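Local coordinates for protein catechol 1,2-dioxygenase (Acinetobacter sp., PDB 1DMH) that uses a ferric ion to split the aromatic ring of catechol with dioxygen, giving cis,cis-muconate in the beta-ketoadipate pathway, at residues 133-138 / 281-286; 191-196 / 277-282. All coordinates share one frame; numbering follows the deposited sequence.

Contact 1 of 2, residues 133-138 / 281-286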
loop_
_atom_site.group_PDB
_atom_site.type_symbol
_atom_site.label_atom_id
_atom_site.label_comp_id
_atom_site.label_asym_id
_atom_site.label_seq_id
_atom_site.Cartn_x
_atom_site.Cartn_y
_atom_site.Cartn_z
ATOM N N THR A 133 -21.308 -33.837 -0.322
ATOM C CA THR A 133 -20.801 -34.340 0.951
ATOM C C THR A 133 -19.393 -34.870 0.873
ATOM O O THR A 133 -19.068 -35.629 -0.023
ATOM C CB THR A 133 -21.699 -35.453 1.511
ATOM O OG1 THR A 133 -23.038 -34.973 1.580
ATOM C CG2 THR A 133 -21.264 -35.841 2.926
ATOM N N LEU A 134 -18.573 -34.481 1.845
ATOM C CA LEU A 134 -17.175 -34.899 1.920
ATOM C C LEU A 134 -16.895 -35.401 3.332
ATOM O O LEU A 134 -17.203 -34.703 4.300
ATOM C CB LEU A 134 -16.252 -33.697 1.663
ATOM C CG LEU A 134 -14.794 -33.851 1.217
ATOM C CD1 LEU A 134 -13.994 -32.808 1.943
ATOM C CD2 LEU A 134 -14.249 -35.213 1.428
ATOM N N ILE A 135 -16.330 -36.603 3.448
ATOM C CA ILE A 135 -15.946 -37.172 4.757
ATOM C C ILE A 135 -14.413 -37.049 4.699
ATOM O O ILE A 135 -13.777 -37.670 3.843
ATOM C CB ILE A 135 -16.314 -38.700 4.887
ATOM C CG1 ILE A 135 -17.824 -38.894 4.759
ATOM C CG2 ILE A 135 -15.800 -39.289 6.209
ATOM C CD1 ILE A 135 -18.613 -38.127 5.758
ATOM N N LEU A 136 -13.823 -36.244 5.576
ATOM C CA LEU A 136 -12.372 -36.049 5.560
ATOM C C LEU A 136 -11.853 -36.568 6.899
ATOM O O LEU A 136 -12.331 -36.179 7.954
ATOM C CB LEU A 136 -12.074 -34.567 5.429
ATOM C CG LEU A 136 -10.748 -33.947 4.960
ATOM C CD1 LEU A 136 -10.571 -32.686 5.791
ATOM C CD2 LEU A 136 -9.551 -34.854 5.083
ATOM N N HIS A 137 -10.876 -37.452 6.855
ATOM C CA HIS A 137 -10.365 -37.985 8.097
ATOM C C HIS A 137 -8.898 -38.372 7.975
ATOM O O HIS A 137 -8.342 -38.464 6.880
ATOM C CB HIS A 137 -11.233 -39.182 8.521
ATOM C CG HIS A 137 -11.264 -40.298 7.520
ATOM N ND1 HIS A 137 -10.388 -41.360 7.562
ATOM C CD2 HIS A 137 -12.040 -40.495 6.425
ATOM C CE1 HIS A 137 -10.621 -42.166 6.540
ATOM N NE2 HIS A 137 -11.618 -41.664 5.834
ATOM N N GLY A 138 -8.266 -38.571 9.119
ATOM C CA GLY A 138 -6.876 -38.944 9.107
ATOM C C GLY A 138 -6.370 -39.127 10.510
ATOM O O GLY A 138 -7.136 -39.070 11.469
ATOM N N GLY A 281 -26.658 -39.971 0.828
ATOM C CA GLY A 281 -26.523 -40.218 -0.597
ATOM C C GLY A 281 -25.060 -40.295 -0.965
ATOM O O GLY A 281 -24.232 -40.332 -0.076
ATOM N N PRO A 282 -24.706 -40.329 -2.259
ATOM C CA PRO A 282 -23.303 -40.400 -2.675
ATOM C C PRO A 282 -22.451 -39.298 -2.030
ATOM O O PRO A 282 -22.922 -38.174 -1.809
ATOM C CB PRO A 282 -23.398 -40.290 -4.203
ATOM C CG PRO A 282 -24.720 -39.545 -4.412
ATOM C CD PRO A 282 -25.577 -40.315 -3.444
ATOM N N PHE A 283 -21.202 -39.626 -1.723
ATOM C CA PHE A 283 -20.318 -38.670 -1.067
ATOM C C PHE A 283 -18.877 -38.918 -1.501
ATOM O O PHE A 283 -18.564 -39.962 -2.096
ATOM C CB PHE A 283 -20.442 -38.827 0.463
ATOM C CG PHE A 283 -19.899 -40.132 0.983
ATOM C CD1 PHE A 283 -20.664 -41.293 0.929
ATOM C CD2 PHE A 283 -18.597 -40.221 1.462
ATOM C CE1 PHE A 283 -20.142 -42.532 1.340
ATOM C CE2 PHE A 283 -18.062 -41.447 1.877
ATOM C CZ PHE A 283 -18.843 -42.610 1.814
ATOM N N ALA A 284 -18.005 -37.953 -1.207
ATOM C CA ALA A 284 -16.587 -38.078 -1.520
ATOM C C ALA A 284 -15.826 -38.350 -0.201
ATOM O O ALA A 284 -16.241 -37.922 0.887
ATOM C CB ALA A 284 -16.090 -36.794 -2.164
ATOM N N GLU A 285 -14.727 -39.091 -0.295
ATOM C CA GLU A 285 -13.908 -39.367 0.879
ATOM C C GLU A 285 -12.437 -39.023 0.609
ATOM O O GLU A 285 -11.891 -39.361 -0.456
ATOM C CB GLU A 285 -14.016 -40.838 1.304
ATOM C CG GLU A 285 -13.079 -41.216 2.452
ATOM C CD GLU A 285 -13.173 -42.680 2.827
ATOM O OE1 GLU A 285 -13.238 -43.528 1.910
ATOM O OE2 GLU A 285 -13.158 -42.997 4.035
ATOM N N MET A 286 -11.815 -38.334 1.566
ATOM C CA MET A 286 -10.398 -37.967 1.499
ATOM C C MET A 286 -9.774 -38.360 2.831
ATOM O O MET A 286 -10.349 -38.131 3.890
ATOM C CB MET A 286 -10.200 -36.465 1.283
ATOM C CG MET A 286 -10.748 -35.931 -0.039
ATOM S SD MET A 286 -10.554 -34.136 -0.252
ATOM C CE MET A 286 -8.836 -34.022 -0.520
#

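Contact 2 of 2, residues 191-196 / 277-282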
loop_
_atom_site.group_PDB
_atom_site.type_symbol
_atom_site.label_atom_id
_atom_site.label_comp_id
_atom_site.label_asym_id
_atom_site.label_seq_id
_atom_site.Cartn_x
_atom_site.Cartn_y
_atom_site.Cartn_z
ATOM N N ARG A 191 -11.961 -36.603 12.309
ATOM C CA ARG A 191 -12.846 -36.957 11.234
ATOM C C ARG A 191 -13.869 -35.858 11.129
ATOM O O ARG A 191 -14.413 -35.408 12.142
ATOM C CB ARG A 191 -13.521 -38.286 11.539
ATOM C CG ARG A 191 -14.509 -38.738 10.487
ATOM C CD ARG A 191 -15.134 -40.052 10.910
ATOM N NE ARG A 191 -16.323 -40.391 10.124
ATOM C CZ ARG A 191 -16.327 -41.171 9.042
ATOM N NH1 ARG A 191 -15.188 -41.732 8.620
ATOM N NH2 ARG A 191 -17.482 -41.409 8.398
ATOM N N VAL A 192 -14.106 -35.371 9.919
ATOM C CA VAL A 192 -15.109 -34.340 9.774
ATOM C C VAL A 192 -15.998 -34.633 8.615
ATOM O O VAL A 192 -15.604 -35.328 7.680
ATOM C CB VAL A 192 -14.511 -32.934 9.533
ATOM C CG1 VAL A 192 -13.729 -32.531 10.699
ATOM C CG2 VAL A 192 -13.640 -32.925 8.290
ATOM N N ARG A 193 -17.218 -34.131 8.708
ATOM C CA ARG A 193 -18.155 -34.239 7.613
ATOM C C ARG A 193 -18.323 -32.775 7.137
ATOM O O ARG A 193 -18.620 -31.881 7.939
ATOM C CB ARG A 193 -19.499 -34.814 8.070
ATOM C CG ARG A 193 -20.561 -34.615 7.006
ATOM C CD ARG A 193 -21.903 -35.245 7.331
ATOM N NE ARG A 193 -22.856 -34.778 6.334
ATOM C CZ ARG A 193 -24.085 -35.252 6.180
ATOM N NH1 ARG A 193 -24.516 -36.215 6.963
ATOM N NH2 ARG A 193 -24.869 -34.762 5.228
ATOM N N THR A 194 -18.096 -32.525 5.848
ATOM C CA THR A 194 -18.244 -31.177 5.324
ATOM C C THR A 194 -18.634 -31.307 3.838
ATOM O O THR A 194 -19.295 -32.286 3.470
ATOM C CB THR A 194 -16.933 -30.387 5.506
ATOM O OG1 THR A 194 -17.147 -29.028 5.126
ATOM C CG2 THR A 194 -15.808 -30.987 4.684
ATOM N N ILE A 195 -18.288 -30.329 3.000
ATOM C CA ILE A 195 -18.577 -30.447 1.569
ATOM C C ILE A 195 -17.286 -30.174 0.789
ATOM O O ILE A 195 -16.354 -29.559 1.321
ATOM C CB ILE A 195 -19.668 -29.439 1.076
ATOM C CG1 ILE A 195 -19.221 -28.008 1.355
ATOM C CG2 ILE A 195 -21.015 -29.730 1.735
ATOM C CD1 ILE A 195 -20.132 -26.964 0.754
ATOM N N LEU A 196 -17.224 -30.643 -0.453
ATOM C CA LEU A 196 -16.052 -30.401 -1.298
ATOM C C LEU A 196 -16.007 -28.941 -1.679
ATOM O O LEU A 196 -16.979 -28.398 -2.191
ATOM C CB LEU A 196 -16.106 -31.196 -2.596
ATOM C CG LEU A 196 -15.363 -32.515 -2.695
ATOM C CD1 LEU A 196 -15.533 -33.017 -4.121
ATOM C CD2 LEU A 196 -13.886 -32.336 -2.386
ATOM N N ASN A 277 -21.225 -44.948 6.522
ATOM C CA ASN A 277 -20.767 -43.623 6.958
ATOM C C ASN A 277 -21.967 -42.769 7.318
ATOM O O ASN A 277 -21.848 -41.578 7.571
ATOM C CB ASN A 277 -19.989 -42.955 5.821
ATOM C CG ASN A 277 -18.679 -43.656 5.528
ATOM O OD1 ASN A 277 -17.696 -43.454 6.234
ATOM N ND2 ASN A 277 -18.668 -44.509 4.502
ATOM N N ASP A 278 -23.124 -43.417 7.346
ATOM C CA ASP A 278 -24.401 -42.789 7.632
ATOM C C ASP A 278 -24.596 -41.393 7.049
ATOM O O ASP A 278 -24.733 -40.408 7.761
ATOM C CB ASP A 278 -24.714 -42.820 9.147
ATOM C CG ASP A 278 -23.549 -42.361 10.012
ATOM O OD1 ASP A 278 -22.458 -42.976 9.926
ATOM O OD2 ASP A 278 -23.726 -41.394 10.799
ATOM N N VAL A 279 -24.600 -41.327 5.725
ATOM C CA VAL A 279 -24.856 -40.081 5.026
ATOM C C VAL A 279 -26.144 -40.343 4.261
ATOM O O VAL A 279 -26.667 -41.460 4.293
ATOM C CB VAL A 279 -23.693 -39.675 4.070
ATOM C CG1 VAL A 279 -22.476 -39.279 4.888
ATOM C CG2 VAL A 279 -23.353 -40.813 3.128
ATOM N N GLU A 280 -26.648 -39.333 3.564
ATOM C CA GLU A 280 -27.921 -39.451 2.851
ATOM C C GLU A 280 -27.852 -39.717 1.353
ATOM O O GLU A 280 -28.879 -39.683 0.674
ATOM C CB GLU A 280 -28.747 -38.174 3.083
ATOM C CG GLU A 280 -28.915 -37.747 4.573
ATOM C CD GLU A 280 -27.609 -37.221 5.234
ATOM O OE1 GLU A 280 -26.988 -36.286 4.659
ATOM O OE2 GLU A 280 -27.224 -37.731 6.327
ATOM N N GLY A 281 -26.658 -39.971 0.828
ATOM C CA GLY A 281 -26.523 -40.218 -0.597
ATOM C C GLY A 281 -25.060 -40.295 -0.965
ATOM O O GLY A 281 -24.232 -40.332 -0.076
ATOM N N PRO A 282 -24.706 -40.329 -2.259
ATOM C CA PRO A 282 -23.303 -40.400 -2.675
ATOM C C PRO A 282 -22.451 -39.298 -2.030
ATOM O O PRO A 282 -22.922 -38.174 -1.809
ATOM C CB PRO A 282 -23.398 -40.290 -4.203
ATOM C CG PRO A 282 -24.720 -39.545 -4.412
ATOM C CD PRO A 282 -25.577 -40.315 -3.444
HETATM O O HOH W 1 -23.420 -37.885 8.470
#

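Contact 1 of 2, residues 133-138 / 281-286
Leu134 and Met286 meet in a parallel pair of beta strands of the catalytic domain of this intradiol dioxygenase, on the face that carries Leu134, Leu136, Ala284 and Met286. The branch that touches is CD2 of Leu134, which lies 3.9 Å from CG of Met286; with CG anti to the backbone N (chi1 -159°), the leucine swings that methyl toward the neighbouring strand. Leu136 sends its own CD2 to the base of the same methionine. Ala284 completes this row, and beyond it Leu134 packs on Ile225 of strand 220-230, whose residues include catechol and iron ligands.

Ile135 and Glu285 lie on the opposite face, and the Phe283 side chain, turned toward the partner strand, is met by Ile135. Here CG1 of Ile135 reaches CD2 of the Phe283 ring at 3.6 Å, and that ring is also stacked with His268 of strand 262-268.

Four backbone bonds hold the register. Ile135 gives its N-H to Ala284 O and receives one from Met286 N, so it brackets Glu285 in the manner of parallel sheets. Ala284 N to Thr133 O (2.8 Å) and His137 N to Met286 O extend the pattern at its two ends, and the strand axes diverge by only 20°.

The polar edge is a His-carboxylate hydrogen bond. Glu285, extended beyond CG, crosses the end of the imidazole with its plane turned 51° from the ring. Glu285 OE2 lies near the imidazole plane and is met on its anti side, out of the carboxylate plane, by His137 NE2 at 2.7 Å.

Contact 2 of 2, residues 191-196 / 277-282
Two arginines of one strand, Arg191 and Arg193, reach across to a loop whose backbone stays well away, the nearest CA atoms, those of Arg193 and Val279, being 9.3 Å apart. The loop follows a Schellman motif that ends helix 271-276, with Asp278 as its C-prime residue at positive phi, and it leads into strand 283-291. Side chains and one water therefore span the whole gap.

Arg193 makes the more extensive link, an end-on, two-pronged salt bridge to Glu280. Arg193 NH2 approaches Glu280 OE1 at 2.7 Å, Arg193 NH1 approaches Glu280 OE2 at 3.2 Å, and each oxygen uses its syn lone pair. The guanidinium and carboxylate planes are only 13° apart, as suits an end-on pair. An extended arginine chain delivers the group, whereas the glutamate bends at chi2 to bring its carboxylate round to it. CG1 of Val279 lies over one face of the guanidinium, so this side chain combines apolar cover with polar contacts at its edge. Arg122 lies close to NH2 as well, so the Glu280 carboxylate sits where positive charge gathers.

A water also sits at the guanidinium edge, accepting from NH1 and donating to the carbonyl oxygen of Asp278; it thereby ties Arg193 to the turn that closes the helix.

Arg191 works separately: its guanidinium packs on Ile135 of strand 133-141, and its aliphatic part passes His137. It meets Asn277 at about a right angle, yet the terminal planes differ by just 7°. Asn277 ND2 is held by Ala273 O of the helix, which is consistent with OD1 being the acceptor turned to Arg191: Arg191 NH2 donates in the carbonyl plane to a lone pair of Asn277 OD1, 3.0 Å away, at an N-H...O angle of 167°.

In the fold
Contacts 1 and 2 have centres about 5 Å apart and share Gly281 and Pro282. Along the chain come strand 133-141, then strand 189-195, and finally the loop 277-282, used by contact 2, running into strand 283-291, used by contact 1. In the mixed sheet, strand 133-141 lies between the other two, antiparallel to 189-195 and parallel to 283-291; Leu136 O to Val192 N and Leu134 O to Thr194 N, both 2.8 Å and probable hydrogen bonds, join the two contacts. Contact 1 is thus buried sheet pairing, while contact 2 fastens the preceding loop at the surface. Packing of Phe283 on Asn277 links them again. Both lie in the catalytic domain, away from the helical zipper that forms the dimer axis.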